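Local coordinates for protein glutathione s-transferase III (PDB 1AW9) that probably conjugates reduced glutathione to a wide range of hydrophobic electrophiles, a reaction that serves the detoxification of herbicides in maize, at residues Val20-Glu23 and Asp27-Ile30; Leu57-Glu62 and Asn71-Ser76; Pro108-Leu113 and Ala169-Tyr174; Ala196-Ala199 and Phe203-Thr206. One frame throughout, in Å; residues are numbered along the deposited sequence.

Contact 1 (Val20-Glu23 and Asp27-Ile30); sequences VLNE and DFEI. With CD (cadmium ion), chain F.
Leu21 of helix 12-23 lays a methyl group on the ring of Phe28, the first residue of the strand that follows, and this pair carries most of the contact. Leu21 CD1 lies 3.5 Å from the centroid of the Phe28 ring and 18° off its normal, a CH-pi approach over one face. The methyl is not centred: it leans to the side of the ring nearest the main chain, where it comes to 3.4 Å from Phe28 CG. Farther out along the same ring Leu21 CB meets Phe28 CE1, also at 3.4 Å, so the leucine is spread along the ring instead of touching it at one point. The phenylalanine makes this possible by turning CG between its own backbone N and carbonyl carbon (chi1 67°), which carries the ring back to the helix. Asn22 adds a polar neighbour at the ring's edge, its OD1 3.5 Å from Phe28 CE1 and its amide plane tilted 44° to the ring. The nitrogen of the same amide is engaged as well: Asn22 ND2 is hydrogen-bonded to Thr206 OG1 of helix 201-209. Just before the strand, exposed Asp27 turns outward and binds a cadmium ion through OD2. Leu21 and Phe28 both also touch Leu3 of strand 3-6, completing the hydrophobic seam of the beta-alpha-beta unit with which the thioredoxin-like domain of glutathione transferases begins.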
loop_
_atom_site.group_PDB
_atom_site.type_symbol
_atom_site.label_atom_id
_atom_site.label_comp_id
_atom_site.label_asym_id
_atom_site.label_seq_id
_atom_site.Cartn_x
_atom_site.Cartn_y
_atom_site.Cartn_z
ATOM N N VAL A 20 8.744 -30.909 -13.965
ATOM C CA VAL A 20 8.924 -31.203 -15.360
ATOM C C VAL A 20 10.131 -32.118 -15.618
ATOM O O VAL A 20 10.062 -32.974 -16.495
ATOM C CB VAL A 20 8.952 -29.899 -16.178
ATOM C CG1 VAL A 20 9.477 -30.122 -17.565
ATOM C CG2 VAL A 20 7.550 -29.362 -16.288
ATOM N N LEU A 21 11.192 -32.026 -14.821
ATOM C CA LEU A 21 12.351 -32.898 -15.055
ATOM C C LEU A 21 12.013 -34.370 -14.763
ATOM O O LEU A 21 12.433 -35.255 -15.504
ATOM C CB LEU A 21 13.588 -32.447 -14.265
ATOM C CG LEU A 21 14.205 -31.052 -14.552
ATOM C CD1 LEU A 21 15.284 -30.759 -13.562
ATOM C CD2 LEU A 21 14.758 -30.912 -15.931
ATOM N N ASN A 22 11.222 -34.636 -13.727
ATOM C CA ASN A 22 10.838 -36.007 -13.428
ATOM C C ASN A 22 9.878 -36.562 -14.461
ATOM O O ASN A 22 9.951 -37.726 -14.805
ATOM C CB ASN A 22 10.220 -36.107 -12.066
ATOM C CG ASN A 22 11.210 -35.854 -11.012
ATOM O OD1 ASN A 22 12.325 -36.331 -11.104
ATOM N ND2 ASN A 22 10.851 -35.049 -10.021
ATOM N N GLU A 23 8.970 -35.749 -14.973
ATOM C CA GLU A 23 8.038 -36.255 -15.963
ATOM C C GLU A 23 8.829 -36.776 -17.147
ATOM O O GLU A 23 8.542 -37.839 -17.658
ATOM C CB GLU A 23 7.075 -35.160 -16.411
ATOM C CG GLU A 23 5.973 -34.847 -15.421
ATOM C CD GLU A 23 4.858 -35.895 -15.391
ATOM O OE1 GLU A 23 4.727 -36.683 -16.349
ATOM O OE2 GLU A 23 4.088 -35.931 -14.417
ATOM N N ASP A 27 17.860 -36.845 -15.742
ATOM C CA ASP A 27 18.713 -36.887 -14.554
ATOM C C ASP A 27 19.152 -35.491 -14.197
ATOM O O ASP A 27 19.574 -34.736 -15.078
ATOM C CB ASP A 27 19.979 -37.682 -14.812
ATOM C CG ASP A 27 19.783 -39.144 -14.610
ATOM O OD1 ASP A 27 19.573 -39.553 -13.430
ATOM O OD2 ASP A 27 19.849 -39.876 -15.632
ATOM N N PHE A 28 19.190 -35.192 -12.906
ATOM C CA PHE A 28 19.574 -33.861 -12.468
ATOM C C PHE A 28 19.843 -33.828 -10.992
ATOM O O PHE A 28 19.457 -34.738 -10.279
ATOM C CB PHE A 28 18.442 -32.857 -12.776
ATOM C CG PHE A 28 17.187 -33.083 -11.961
ATOM C CD1 PHE A 28 16.176 -33.937 -12.427
ATOM C CD2 PHE A 28 17.012 -32.442 -10.737
ATOM C CE1 PHE A 28 15.023 -34.142 -11.687
ATOM C CE2 PHE A 28 15.863 -32.641 -9.993
ATOM C CZ PHE A 28 14.865 -33.491 -10.466
ATOM N N GLU A 29 20.555 -32.805 -10.538
ATOM C CA GLU A 29 20.791 -32.647 -9.109
ATOM C C GLU A 29 20.395 -31.217 -8.728
ATOM O O GLU A 29 20.509 -30.304 -9.525
ATOM C CB GLU A 29 22.223 -33.010 -8.696
ATOM C CG GLU A 29 23.356 -32.231 -9.374
ATOM C CD GLU A 29 24.648 -32.188 -8.504
ATOM O OE1 GLU A 29 24.644 -32.724 -7.353
ATOM O OE2 GLU A 29 25.660 -31.593 -8.965
ATOM N N ILE A 30 19.802 -31.053 -7.560
ATOM C CA ILE A 30 19.382 -29.739 -7.150
ATOM C C ILE A 30 20.480 -29.180 -6.311
ATOM O O ILE A 30 20.713 -29.668 -5.209
ATOM C CB ILE A 30 18.112 -29.788 -6.304
ATOM C CG1 ILE A 30 16.931 -30.290 -7.142
ATOM C CG2 ILE A 30 17.831 -28.420 -5.738
ATOM C CD1 ILE A 30 15.643 -30.425 -6.376
HETATM CD CD CD F . 18.898 -42.148 -15.483
#

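Contact 2 (Leu57-Glu62 and Asn71-Ser76); sequences LVDGDE and NRYIAS
Asp59 and Tyr73 join the beta hairpin of the thioredoxin-like domain to helix 67-77, which packs against the sheet. Asp59 stands at the start of the type II' turn that reaches Glu62, and its side chain can be followed outward atom by atom. Asp59 CB lies 3.9 Å from Tyr73 OH. CG, set anti to the backbone N (chi1 -173°), is hardly nearer to the phenol oxygen, but it directs the carboxylate at the helix. There Asp59 OD2 accepts a 2.8 Å hydrogen bond from Tyr73 OH on its anti lone pair, the one facing away from OD1. Asp59 OD2 lies at the edge of the ring and near its plane, 3.5 Å from Tyr73 CE2, although carboxylate and ring are turned 76° apart. Lys77 NZ forms a salt bridge with OD2 and a hydrogen bond with Tyr73 OH, tying acid, phenol and amine together; OD1 has a weak bond to Tyr78 OH. The far strand of the hairpin contributes Glu62, whose CG packs 3.4 Å from Tyr73 OH, and both residues also touch Ala93 of the second subunit. Deeper in the domain, Leu57 and Ile74 meet tip to tip, CD2 of Leu57 resting 4.0 Å from CD1 of Ile74.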
loop_
_atom_site.group_PDB
_atom_site.type_symbol
_atom_site.label_atom_id
_atom_site.label_comp_id
_atom_site.label_asym_id
_atom_site.label_seq_id
_atom_site.Cartn_x
_atom_site.Cartn_y
_atom_site.Cartn_z
ATOM N N LEU A 57 19.137 -23.283 -14.485
ATOM C CA LEU A 57 19.442 -24.650 -14.833
ATOM C C LEU A 57 20.572 -24.615 -15.816
ATOM O O LEU A 57 20.582 -23.754 -16.709
ATOM C CB LEU A 57 18.231 -25.347 -15.460
ATOM C CG LEU A 57 18.439 -26.774 -15.973
ATOM C CD1 LEU A 57 17.760 -27.770 -15.062
ATOM C CD2 LEU A 57 17.882 -26.881 -17.357
ATOM N N VAL A 58 21.563 -25.474 -15.603
ATOM C CA VAL A 58 22.680 -25.553 -16.553
ATOM C C VAL A 58 22.544 -26.835 -17.383
ATOM O O VAL A 58 22.565 -27.941 -16.832
ATOM C CB VAL A 58 24.062 -25.555 -15.872
ATOM C CG1 VAL A 58 25.138 -25.748 -16.935
ATOM C CG2 VAL A 58 24.281 -24.257 -15.113
ATOM N N ASP A 59 22.310 -26.684 -18.678
ATOM C CA ASP A 59 22.169 -27.832 -19.554
ATOM C C ASP A 59 23.402 -27.945 -20.460
ATOM O O ASP A 59 23.416 -27.513 -21.638
ATOM C CB ASP A 59 20.894 -27.740 -20.379
ATOM C CG ASP A 59 20.631 -29.007 -21.171
ATOM O OD1 ASP A 59 21.006 -30.092 -20.683
ATOM O OD2 ASP A 59 20.073 -28.915 -22.289
ATOM N N GLY A 60 24.431 -28.561 -19.891
ATOM C CA GLY A 60 25.673 -28.705 -20.602
ATOM C C GLY A 60 26.295 -27.333 -20.728
ATOM O O GLY A 60 26.844 -26.805 -19.773
ATOM N N ASP A 61 26.145 -26.735 -21.898
ATOM C CA ASP A 61 26.710 -25.420 -22.172
ATOM C C ASP A 61 25.656 -24.310 -22.031
ATOM O O ASP A 61 25.988 -23.123 -21.996
ATOM C CB ASP A 61 27.360 -25.396 -23.585
ATOM C CG ASP A 61 26.356 -25.694 -24.734
ATOM O OD1 ASP A 61 25.470 -26.577 -24.566
ATOM O OD2 ASP A 61 26.482 -25.056 -25.822
ATOM N N GLU A 62 24.396 -24.729 -21.936
ATOM C CA GLU A 62 23.265 -23.832 -21.820
ATOM C C GLU A 62 22.928 -23.485 -20.400
ATOM O O GLU A 62 22.974 -24.329 -19.513
ATOM C CB GLU A 62 22.044 -24.497 -22.437
ATOM C CG GLU A 62 22.253 -24.955 -23.846
ATOM C CD GLU A 62 22.289 -23.792 -24.816
ATOM O OE1 GLU A 62 22.996 -22.787 -24.539
ATOM O OE2 GLU A 62 21.597 -23.877 -25.860
ATOM N N ASN A 71 11.157 -24.889 -18.105
ATOM C CA ASN A 71 10.198 -25.949 -18.376
ATOM C C ASN A 71 9.839 -26.089 -19.844
ATOM O O ASN A 71 9.715 -27.195 -20.363
ATOM C CB ASN A 71 8.934 -25.761 -17.540
ATOM C CG ASN A 71 9.169 -26.133 -16.121
ATOM O OD1 ASN A 71 10.288 -26.492 -15.779
ATOM N ND2 ASN A 71 8.147 -26.076 -15.286
ATOM N N ARG A 72 9.704 -24.980 -20.542
ATOM C CA ARG A 72 9.320 -25.078 -21.918
ATOM C C ARG A 72 10.482 -25.591 -22.751
ATOM O O ARG A 72 10.302 -26.449 -23.618
ATOM C CB ARG A 72 8.816 -23.744 -22.419
ATOM C CG ARG A 72 8.349 -23.825 -23.841
ATOM C CD ARG A 72 7.009 -23.173 -24.017
ATOM N NE ARG A 72 6.409 -23.543 -25.299
ATOM C CZ ARG A 72 5.275 -23.029 -25.757
ATOM N NH1 ARG A 72 4.624 -22.123 -25.036
ATOM N NH2 ARG A 72 4.783 -23.434 -26.919
ATOM N N TYR A 73 11.678 -25.095 -22.462
ATOM C CA TYR A 73 12.887 -25.510 -23.173
ATOM C C TYR A 73 13.099 -27.019 -23.038
ATOM O O TYR A 73 13.249 -27.726 -24.017
ATOM C CB TYR A 73 14.086 -24.766 -22.612
ATOM C CG TYR A 73 15.424 -25.337 -22.998
ATOM C CD1 TYR A 73 16.032 -25.004 -24.210
ATOM C CD2 TYR A 73 16.119 -26.154 -22.108
ATOM C CE1 TYR A 73 17.302 -25.461 -24.512
ATOM C CE2 TYR A 73 17.382 -26.615 -22.400
ATOM C CZ TYR A 73 17.970 -26.259 -23.594
ATOM O OH TYR A 73 19.265 -26.670 -23.813
ATOM N N ILE A 74 13.116 -27.499 -21.813
ATOM C CA ILE A 74 13.276 -28.901 -21.550
ATOM C C ILE A 74 12.147 -29.718 -22.200
ATOM O O ILE A 74 12.414 -30.785 -22.712
ATOM C CB ILE A 74 13.275 -29.141 -20.037
ATOM C CG1 ILE A 74 14.535 -28.545 -19.404
ATOM C CG2 ILE A 74 13.033 -30.602 -19.720
ATOM C CD1 ILE A 74 15.849 -29.027 -19.987
ATOM N N ALA A 75 10.905 -29.228 -22.178
ATOM C CA ALA A 75 9.757 -29.951 -22.742
ATOM C C ALA A 75 9.836 -30.136 -24.249
ATOM O O ALA A 75 9.333 -31.121 -24.785
ATOM C CB ALA A 75 8.439 -29.287 -22.360
ATOM N N SER A 76 10.436 -29.187 -24.948
ATOM C CA SER A 76 10.557 -29.332 -26.393
ATOM C C SER A 76 11.886 -29.965 -26.788
ATOM O O SER A 76 11.948 -30.733 -27.739
ATOM C CB SER A 76 10.352 -27.993 -27.113
ATOM O OG SER A 76 10.992 -26.924 -26.432
#

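Contact 3 (Pro108-Leu113 and Ala169-Tyr174); sequences PNASPL and ASYLLY
Tyr171 packs against Ala110 and Ser111 in a helix-to-helix contact inside the all-helical C-terminal domain of the glutathione transferase fold, where the short helix 169-176 meets the middle of the long helix 92-122. The backbones come close here, with Ala110 CA and Tyr171 CA 6.7 Å apart, and one large side chain fills the interval. The small methyl of Ala110 permits the approach, CB lying 4.1 Å from Tyr171 CD1. One residue on, the tyrosine reaches the main chain itself: Tyr171 CE1 is 3.5 Å from Ser111 CA. No hydrogen bond crosses the contact, in spite of two hydroxyl-bearing partners. The serine turns OG between its backbone N and carbonyl carbon (chi1 52°), so that the hydroxyl bonds back to Tyr107 O in its own helix, and it is the CB methylene that faces the tyrosine. The meeting is therefore one of van der Waals contact, with the polar group of the serine satisfied locally.

The long helix is kinked here, the nitrogens of Pro108, Asn109 and Pro112 lacking the usual bond to the preceding turn. From another flank Asn109 and Leu113 pack on helix 129-152, so the kinked portion is held between two neighbours. Tyr171 also stacks edge-to-face with Tyr107 and touches Asn13, which probably takes part in binding glutathione, so the contact borders the domain interface. At its outer end Tyr171 OH rests 3.6 Å from Ser111 CB, while Ser111 OG stays 4.7 Å from that phenol oxygen.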
loop_
_atom_site.group_PDB
_atom_site.type_symbol
_atom_site.label_atom_id
_atom_site.label_comp_id
_atom_site.label_asym_id
_atom_site.label_seq_id
_atom_site.Cartn_x
_atom_site.Cartn_y
_atom_site.Cartn_z
ATOM N N PRO A 108 0.369 -15.288 -9.777
ATOM C CA PRO A 108 0.366 -14.060 -8.975
ATOM C C PRO A 108 -0.560 -14.044 -7.771
ATOM O O PRO A 108 -0.432 -13.203 -6.913
ATOM C CB PRO A 108 0.007 -12.977 -9.987
ATOM C CG PRO A 108 0.384 -13.606 -11.320
ATOM C CD PRO A 108 -0.141 -15.002 -11.130
ATOM N N ASN A 109 -1.528 -14.939 -7.747
ATOM C CA ASN A 109 -2.443 -14.999 -6.621
ATOM C C ASN A 109 -2.092 -16.139 -5.690
ATOM O O ASN A 109 -2.249 -16.002 -4.466
ATOM C CB ASN A 109 -3.878 -15.081 -7.119
ATOM C CG ASN A 109 -4.312 -13.791 -7.753
ATOM O OD1 ASN A 109 -4.339 -12.767 -7.087
ATOM N ND2 ASN A 109 -4.607 -13.811 -9.046
ATOM N N ALA A 110 -1.566 -17.230 -6.250
ATOM C CA ALA A 110 -1.184 -18.390 -5.446
ATOM C C ALA A 110 0.060 -18.131 -4.639
ATOM O O ALA A 110 0.114 -18.515 -3.475
ATOM C CB ALA A 110 -0.970 -19.609 -6.324
ATOM N N SER A 111 1.074 -17.489 -5.219
ATOM C CA SER A 111 2.293 -17.256 -4.441
ATOM C C SER A 111 2.155 -16.379 -3.204
ATOM O O SER A 111 2.762 -16.695 -2.177
ATOM C CB SER A 111 3.451 -16.758 -5.301
ATOM O OG SER A 111 3.051 -15.647 -6.060
ATOM N N PRO A 112 1.449 -15.211 -3.287
ATOM C CA PRO A 112 1.328 -14.391 -2.070
ATOM C C PRO A 112 0.714 -15.189 -0.935
ATOM O O PRO A 112 1.083 -15.001 0.211
ATOM C CB PRO A 112 0.378 -13.287 -2.497
ATOM C CG PRO A 112 0.716 -13.090 -3.921
ATOM C CD PRO A 112 0.914 -14.483 -4.455
ATOM N N LEU A 113 -0.231 -16.066 -1.262
ATOM C CA LEU A 113 -0.908 -16.878 -0.263
ATOM C C LEU A 113 0.057 -17.867 0.398
ATOM O O LEU A 113 0.022 -18.068 1.609
ATOM C CB LEU A 113 -2.099 -17.618 -0.888
ATOM C CG LEU A 113 -3.293 -16.752 -1.300
ATOM C CD1 LEU A 113 -4.372 -17.619 -1.891
ATOM C CD2 LEU A 113 -3.854 -16.002 -0.123
ATOM N N ALA A 169 1.353 -27.731 -10.690
ATOM C CA ALA A 169 1.544 -28.658 -9.587
ATOM C C ALA A 169 2.197 -28.253 -8.269
ATOM O O ALA A 169 1.660 -28.595 -7.201
ATOM C CB ALA A 169 2.130 -29.942 -10.094
ATOM N N SER A 170 3.347 -27.561 -8.307
ATOM C CA SER A 170 4.031 -27.182 -7.073
ATOM C C SER A 170 3.225 -26.212 -6.256
ATOM O O SER A 170 3.143 -26.361 -5.045
ATOM C CB SER A 170 5.440 -26.657 -7.311
ATOM O OG SER A 170 5.446 -25.460 -8.021
ATOM N N TYR A 171 2.594 -25.239 -6.903
ATOM C CA TYR A 171 1.788 -24.296 -6.167
ATOM C C TYR A 171 0.475 -24.871 -5.662
ATOM O O TYR A 171 0.031 -24.487 -4.582
ATOM C CB TYR A 171 1.644 -22.981 -6.905
ATOM C CG TYR A 171 2.774 -22.026 -6.536
ATOM C CD1 TYR A 171 2.690 -21.223 -5.395
ATOM C CD2 TYR A 171 3.940 -21.939 -7.311
ATOM C CE1 TYR A 171 3.721 -20.365 -5.040
ATOM C CE2 TYR A 171 4.989 -21.070 -6.955
ATOM C CZ TYR A 171 4.858 -20.292 -5.820
ATOM O OH TYR A 171 5.862 -19.409 -5.468
ATOM N N LEU A 172 -0.111 -25.845 -6.368
ATOM C CA LEU A 172 -1.334 -26.482 -5.886
ATOM C C LEU A 172 -0.958 -27.271 -4.622
ATOM O O LEU A 172 -1.686 -27.284 -3.620
ATOM C CB LEU A 172 -1.920 -27.422 -6.944
ATOM C CG LEU A 172 -2.776 -26.810 -8.053
ATOM C CD1 LEU A 172 -3.161 -27.926 -8.969
ATOM C CD2 LEU A 172 -4.028 -26.114 -7.521
ATOM N N LEU A 173 0.208 -27.910 -4.680
ATOM C CA LEU A 173 0.751 -28.688 -3.569
ATOM C C LEU A 173 0.894 -27.805 -2.331
ATOM O O LEU A 173 0.363 -28.114 -1.273
ATOM C CB LEU A 173 2.107 -29.294 -3.975
ATOM C CG LEU A 173 2.787 -30.304 -3.057
ATOM C CD1 LEU A 173 3.539 -29.614 -1.938
ATOM C CD2 LEU A 173 1.761 -31.283 -2.491
ATOM N N TYR A 174 1.594 -26.689 -2.458
ATOM C CA TYR A 174 1.774 -25.794 -1.313
ATOM C C TYR A 174 0.465 -25.186 -0.821
ATOM O O TYR A 174 0.257 -25.089 0.382
ATOM C CB TYR A 174 2.815 -24.721 -1.628
ATOM C CG TYR A 174 4.224 -25.254 -1.548
ATOM C CD1 TYR A 174 4.686 -26.185 -2.471
ATOM C CD2 TYR A 174 5.089 -24.854 -0.530
ATOM C CE1 TYR A 174 5.984 -26.711 -2.387
ATOM C CE2 TYR A 174 6.385 -25.368 -0.439
ATOM C CZ TYR A 174 6.829 -26.294 -1.371
ATOM O OH TYR A 174 8.124 -26.763 -1.330
#

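Contact 4 (Ala196-Ala199 and Phe203-Thr206); sequences AIVA and FQKT
Val198 and Phe203 bring the end of helix 188-199 and the first turns of helix 201-209 together, their CA atoms 6.0 Å apart across a link of only three residues between the segments. Phe203 is the inner member. With CG anti to its backbone N (chi1 -161°), the ring is carried toward residues 197 and 198 of the preceding helix. Phe203 CB sits 3.5 Å from the carbonyl oxygen of Ile197, and Phe203 CD2 is 3.7 Å from Val198 CA, so the aromatic residue leans largely on main-chain atoms. The valine adds one methyl, Val198 CG1, 4.1 Å from Phe203 CD2, although its CB departs from the other helix.

Gln204 works on the outer, more exposed side. Its chain folds at chi2 (-51°), bringing the amide back toward the preceding helix, where NE2 donates to the carbonyl oxygen of Val198. Gln204 NE2 is 2.6 Å from Val198 O, but the N-H to acceptor angle of 125° makes this a weak, bent bond. Adjacent carbonyls near the end of one helix thus meet successive side chains of the next: Ile197 O the phenylalanine, Val198 O the glutamine. On the inner side, Phe203 is covered by Thr19 of helix 12-23 and by helix 169-176, while Thr206 packs on Val15 and Thr19, setting this helical turn against the helix that follows strand 3-6.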
loop_
_atom_site.group_PDB
_atom_site.type_symbol
_atom_site.label_atom_id
_atom_site.label_comp_id
_atom_site.label_asym_id
_atom_site.label_seq_id
_atom_site.Cartn_x
_atom_site.Cartn_y
_atom_site.Cartn_z
ATOM N N ALA A 196 -5.946 -35.855 -9.658
ATOM C CA ALA A 196 -5.377 -36.631 -10.743
ATOM C C ALA A 196 -3.880 -36.310 -10.861
ATOM O O ALA A 196 -3.067 -37.210 -11.084
ATOM C CB ALA A 196 -6.067 -36.313 -12.036
ATOM N N ILE A 197 -3.497 -35.038 -10.704
ATOM C CA ILE A 197 -2.073 -34.634 -10.830
ATOM C C ILE A 197 -1.188 -35.255 -9.741
ATOM O O ILE A 197 -0.048 -35.623 -9.995
ATOM C CB ILE A 197 -1.876 -33.067 -10.808
ATOM C CG1 ILE A 197 -2.619 -32.411 -11.974
ATOM C CG2 ILE A 197 -0.386 -32.707 -10.860
ATOM C CD1 ILE A 197 -2.556 -30.887 -11.973
ATOM N N VAL A 198 -1.696 -35.305 -8.517
ATOM C CA VAL A 198 -0.939 -35.871 -7.404
ATOM C C VAL A 198 -0.705 -37.357 -7.606
ATOM O O VAL A 198 0.293 -37.871 -7.143
ATOM C CB VAL A 198 -1.644 -35.700 -6.041
ATOM C CG1 VAL A 198 -0.621 -35.387 -4.945
ATOM C CG2 VAL A 198 -2.622 -34.620 -6.103
ATOM N N ALA A 199 -1.664 -38.038 -8.237
ATOM C CA ALA A 199 -1.594 -39.474 -8.523
ATOM C C ALA A 199 -0.478 -39.844 -9.492
ATOM O O ALA A 199 -0.037 -40.994 -9.516
ATOM C CB ALA A 199 -2.945 -39.982 -9.076
ATOM N N PHE A 203 5.043 -37.059 -10.305
ATOM C CA PHE A 203 4.769 -36.117 -9.254
ATOM C C PHE A 203 5.063 -36.683 -7.903
ATOM O O PHE A 203 5.559 -35.975 -7.039
ATOM C CB PHE A 203 3.357 -35.565 -9.300
ATOM C CG PHE A 203 3.228 -34.290 -8.529
ATOM C CD1 PHE A 203 4.055 -33.201 -8.827
ATOM C CD2 PHE A 203 2.387 -34.202 -7.445
ATOM C CE1 PHE A 203 4.046 -32.057 -8.046
ATOM C CE2 PHE A 203 2.366 -33.057 -6.650
ATOM C CZ PHE A 203 3.197 -31.984 -6.949
ATOM N N GLN A 204 4.796 -37.974 -7.728
ATOM C CA GLN A 204 5.038 -38.678 -6.467
ATOM C C GLN A 204 6.489 -38.602 -6.089
ATOM O O GLN A 204 6.830 -38.447 -4.909
ATOM C CB GLN A 204 4.636 -40.141 -6.599
ATOM C CG GLN A 204 3.151 -40.338 -6.484
ATOM C CD GLN A 204 2.648 -39.657 -5.238
ATOM O OE1 GLN A 204 2.840 -40.165 -4.130
ATOM N NE2 GLN A 204 2.091 -38.456 -5.390
ATOM N N LYS A 205 7.332 -38.708 -7.115
ATOM C CA LYS A 205 8.788 -38.657 -6.980
ATOM C C LYS A 205 9.178 -37.258 -6.517
ATOM O O LYS A 205 9.871 -37.081 -5.500
ATOM C CB LYS A 205 9.446 -38.960 -8.342
ATOM C CG LYS A 205 10.912 -39.470 -8.321
ATOM C CD LYS A 205 11.499 -39.632 -9.755
ATOM C CE LYS A 205 10.542 -40.410 -10.697
ATOM N NZ LYS A 205 10.853 -40.243 -12.169
ATOM N N THR A 206 8.689 -36.267 -7.254
ATOM C CA THR A 206 8.949 -34.867 -6.945
ATOM C C THR A 206 8.620 -34.550 -5.483
ATOM O O THR A 206 9.460 -34.056 -4.754
ATOM C CB THR A 206 8.114 -33.954 -7.853
ATOM O OG1 THR A 206 8.337 -34.318 -9.223
ATOM C CG2 THR A 206 8.503 -32.485 -7.629
#

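In the fold
Contacts 1 to 4 follow one another along the chain, each closing before the next opens. Contacts 1 and 2, with centres 11 Å apart, share the sheet of the N-terminal domain and touch through Leu21, whose CD2 lies 4.2 Å from Ile74 CG2. Contacts 3 and 4, with centres 16 Å apart, meet where Ala169 CB packs 3.5 Å from Phe203 CE1. Contacts 2 and 3, about 23 Å apart between centres, do not touch. Contact 4 also connects the two pairs, because Thr206 on helix 201-209 meets Asn22 of contact 1. The last helix thereby fastens the helical domain to the thioredoxin-like one, which probably carries the glutathione-binding residues.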